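Local coordinates for protein group 3 allergen SMIPP-S Yv6023A04 (PDB 3H7O) that is a scabies mite relative of trypsin-like serine proteases, built on the S1 peptidase fold but probably lacking proteolytic activity, at residues A[40-45]-A[89-94]. The protein carries 3 engineered substitutions. Numbering follows the deposited sequence.
Sequences TAAHCV and DIAILE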
ATOM      1  N   THR A  40       5.053  -1.487  -2.296  1.00 28.92           N
ATOM      2  CA  THR A  40       3.773  -2.184  -2.162  1.00 28.51           C
ATOM      3  C   THR A  40       3.844  -3.281  -1.092  1.00 29.05           C
ATOM      4  O   THR A  40       4.832  -3.377  -0.354  1.00 28.95           O
ATOM      5  CB  THR A  40       3.278  -2.735  -3.543  1.00 28.94           C
ATOM      6  OG1 THR A  40       1.928  -3.203  -3.433  1.00 30.58           O
ATOM      7  CG2 THR A  40       4.178  -3.859  -4.072  1.00 27.63           C
ATOM      8  N   ALA A  41       2.791  -4.087  -0.994  1.00 28.48           N
ATOM      9  CA  ALA A  41       2.789  -5.231  -0.095  1.00 28.53           C
ATOM     10  C   ALA A  41       3.411  -6.429  -0.807  1.00 27.30           C
ATOM     11  O   ALA A  41       3.167  -6.645  -1.995  1.00 27.80           O
ATOM     12  CB  ALA A  41       1.370  -5.545   0.360  1.00 29.45           C
ATOM     13  N   ALA A  42       4.215  -7.201  -0.083  1.00 26.88           N
ATOM     14  CA  ALA A  42       4.888  -8.362  -0.664  1.00 26.80           C
ATOM     15  C   ALA A  42       3.940  -9.478  -1.119  1.00 27.31           C
ATOM     16  O   ALA A  42       4.201 -10.129  -2.136  1.00 27.05           O
ATOM     17  CB  ALA A  42       5.941  -8.910   0.292  1.00 26.32           C
ATOM     18  N   HIS A  43       2.845  -9.703  -0.392  1.00 27.03           N
ATOM     19  CA  HIS A  43       1.998 -10.862  -0.705  1.00 28.77           C
ATOM     20  C   HIS A  43       1.307 -10.783  -2.074  1.00 28.67           C
ATOM     21  O   HIS A  43       0.964 -11.807  -2.658  1.00 28.30           O
ATOM     22  CB  HIS A  43       1.033 -11.228   0.441  1.00 28.62           C
ATOM     23  CG  HIS A  43      -0.119 -10.290   0.616  1.00 29.32           C
ATOM     24  ND1 HIS A  43      -1.238 -10.323  -0.190  1.00 31.15           N
ATOM     25  CD2 HIS A  43      -0.351  -9.326   1.539  1.00 30.21           C
ATOM     26  CE1 HIS A  43      -2.097  -9.406   0.217  1.00 29.02           C
ATOM     27  NE2 HIS A  43      -1.585  -8.790   1.266  1.00 31.23           N
ATOM     28  N   CYS A  44       1.145  -9.560  -2.580  1.00 29.64           N
ATOM     29  CA  CYS A  44       0.571  -9.313  -3.904  1.00 31.23           C
ATOM     30  C   CYS A  44       1.515  -9.687  -5.052  1.00 29.86           C
ATOM     31  O   CYS A  44       1.061 -10.055  -6.141  1.00 30.20           O
ATOM     32  CB  CYS A  44       0.180  -7.834  -4.043  1.00 32.78           C
ATOM     33  SG  CYS A  44      -0.929  -7.181  -2.759  1.00 38.67           S
ATOM     34  N   VAL A  45       2.824  -9.603  -4.811  1.00 28.22           N
ATOM     35  CA  VAL A  45       3.809  -9.656  -5.899  1.00 27.20           C
ATOM     36  C   VAL A  45       4.942 -10.682  -5.752  1.00 27.96           C
ATOM     37  O   VAL A  45       5.641 -10.966  -6.726  1.00 27.88           O
ATOM     38  CB  VAL A  45       4.431  -8.246  -6.181  1.00 27.27           C
ATOM     39  CG1 VAL A  45       3.356  -7.250  -6.605  1.00 24.74           C
ATOM     40  CG2 VAL A  45       5.208  -7.723  -4.963  1.00 25.74           C
ATOM     41  N   ASP A  89       5.774  -7.938   5.085  1.00 27.21           N
ATOM     42  CA  ASP A  89       4.872  -7.859   3.945  1.00 27.21           C
ATOM     43  C   ASP A  89       5.052  -6.532   3.212  1.00 27.76           C
ATOM     44  O   ASP A  89       4.151  -5.687   3.174  1.00 28.84           O
ATOM     45  CB  ASP A  89       3.429  -8.041   4.411  1.00 27.59           C
ATOM     46  CG  ASP A  89       2.492  -8.424   3.282  1.00 29.62           C
ATOM     47  OD1 ASP A  89       2.944  -8.541   2.119  1.00 29.25           O
ATOM     48  OD2 ASP A  89       1.295  -8.610   3.569  1.00 28.68           O
ATOM     49  N   ILE A  90       6.230  -6.378   2.620  1.00 27.64           N
ATOM     50  CA  ILE A  90       6.632  -5.149   1.961  1.00 27.64           C
ATOM     51  C   ILE A  90       7.529  -5.502   0.762  1.00 27.53           C
ATOM     52  O   ILE A  90       8.325  -6.443   0.826  1.00 28.80           O
ATOM     53  CB  ILE A  90       7.336  -4.198   2.971  1.00 27.60           C
ATOM     54  CG1 ILE A  90       7.506  -2.793   2.385  1.00 28.64           C
ATOM     55  CG2 ILE A  90       8.661  -4.812   3.492  1.00 29.72           C
ATOM     56  CD1 ILE A  90       7.931  -1.747   3.404  1.00 32.17           C
ATOM     57  N   ALA A  91       7.370  -4.771  -0.337  1.00 26.28           N
ATOM     58  CA  ALA A  91       8.118  -5.055  -1.557  1.00 26.09           C
ATOM     59  C   ALA A  91       8.353  -3.794  -2.360  1.00 26.31           C
ATOM     60  O   ALA A  91       7.522  -2.881  -2.358  1.00 26.80           O
ATOM     61  CB  ALA A  91       7.380  -6.085  -2.409  1.00 26.04           C
ATOM     62  N   ILE A  92       9.486  -3.754  -3.051  1.00 26.32           N
ATOM     63  CA  ILE A  92       9.790  -2.662  -3.966  1.00 26.60           C
ATOM     64  C   ILE A  92       9.754  -3.182  -5.397  1.00 26.73           C
ATOM     65  O   ILE A  92      10.389  -4.189  -5.719  1.00 26.33           O
ATOM     66  CB  ILE A  92      11.152  -2.006  -3.648  1.00 26.87           C
ATOM     67  CG1 ILE A  92      11.115  -1.387  -2.245  1.00 29.14           C
ATOM     68  CG2 ILE A  92      11.488  -0.929  -4.691  1.00 25.97           C
ATOM     69  CD1 ILE A  92      12.476  -0.991  -1.690  1.00 33.38           C
ATOM     70  N   LEU A  93       8.981  -2.505  -6.240  1.00 26.71           N
ATOM     71  CA  LEU A  93       8.928  -2.829  -7.658  1.00 27.14           C
ATOM     72  C   LEU A  93       9.847  -1.887  -8.421  1.00 26.57           C
ATOM     73  O   LEU A  93       9.734  -0.670  -8.287  1.00 27.07           O
ATOM     74  CB  LEU A  93       7.490  -2.723  -8.184  1.00 27.34           C
ATOM     75  CG  LEU A  93       6.400  -3.501  -7.430  1.00 30.10           C
ATOM     76  CD1 LEU A  93       5.038  -3.264  -8.062  1.00 26.87           C
ATOM     77  CD2 LEU A  93       6.703  -4.993  -7.363  1.00 28.94           C
ATOM     78  N   GLU A  94      10.759  -2.455  -9.207  1.00 26.19           N
ATOM     79  CA  GLU A  94      11.655  -1.662 -10.053  1.00 27.16           C
ATOM     80  C   GLU A  94      11.137  -1.571 -11.483  1.00 27.17           C
ATOM     81  O   GLU A  94      10.636  -2.554 -12.033  1.00 27.78           O
ATOM     82  CB  GLU A  94      13.070  -2.246 -10.046  1.00 27.44           C
ATOM     83  CG  GLU A  94      14.065  -1.464 -10.902  1.00 29.82           C
ATOM     84  CD  GLU A  94      15.472  -2.006 -10.822  1.00 34.61           C
ATOM     85  OE1 GLU A  94      15.691  -3.027 -10.138  1.00 34.89           O
ATOM     86  OE2 GLU A  94      16.368  -1.406 -11.450  1.00 37.63           O
TER
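Asp-89 reaches with its carboxylate to the start of the short, weakly bonded helical turn at about 42-45, where OD1 accepts a hydrogen bond from the backbone N of His-43 (2.8 Å). OD1 is met nearly along its C-O axis, though the bond is bent at the hydrogen (147°). Its CG stands anti to the backbone N (chi1 -161°), which carries the carboxylate up to this turn. The TAAHC and DIA sequences place His-43 and Asp-89 at the positions of the triad histidine and aspartate of active S1 proteases; Ala-183, which touches His-43, probably sits where those relatives carry the serine. Thr-40 and Ala-91 form an antiparallel hydrogen-bonded pair: Thr-40 N gives an almost straight bond to Ala-91 O (2.8 Å), and Ala-91 N returns one to Thr-40 O (2.9 Å) from above the carbonyl plane. Ala-91 CB packs against Ala-42 CB (4.2 Å) and Val-45 CG2 (3.7 Å), and Leu-93 meets Val-45 CG2 through CD2 and Thr-40 CG2 through CG. Thr-40 OG1 bonds to Gly-29 O, and a disulfide ties Cys-44 to Cys-28. The contact thus joins strands 37-40 and 91-95 within the six-stranded barrel, with Val-17 of strand 14-19 against Thr-40, Val-45 and Leu-93, and helix 218-225 packed on Ile-90 through Trp-220.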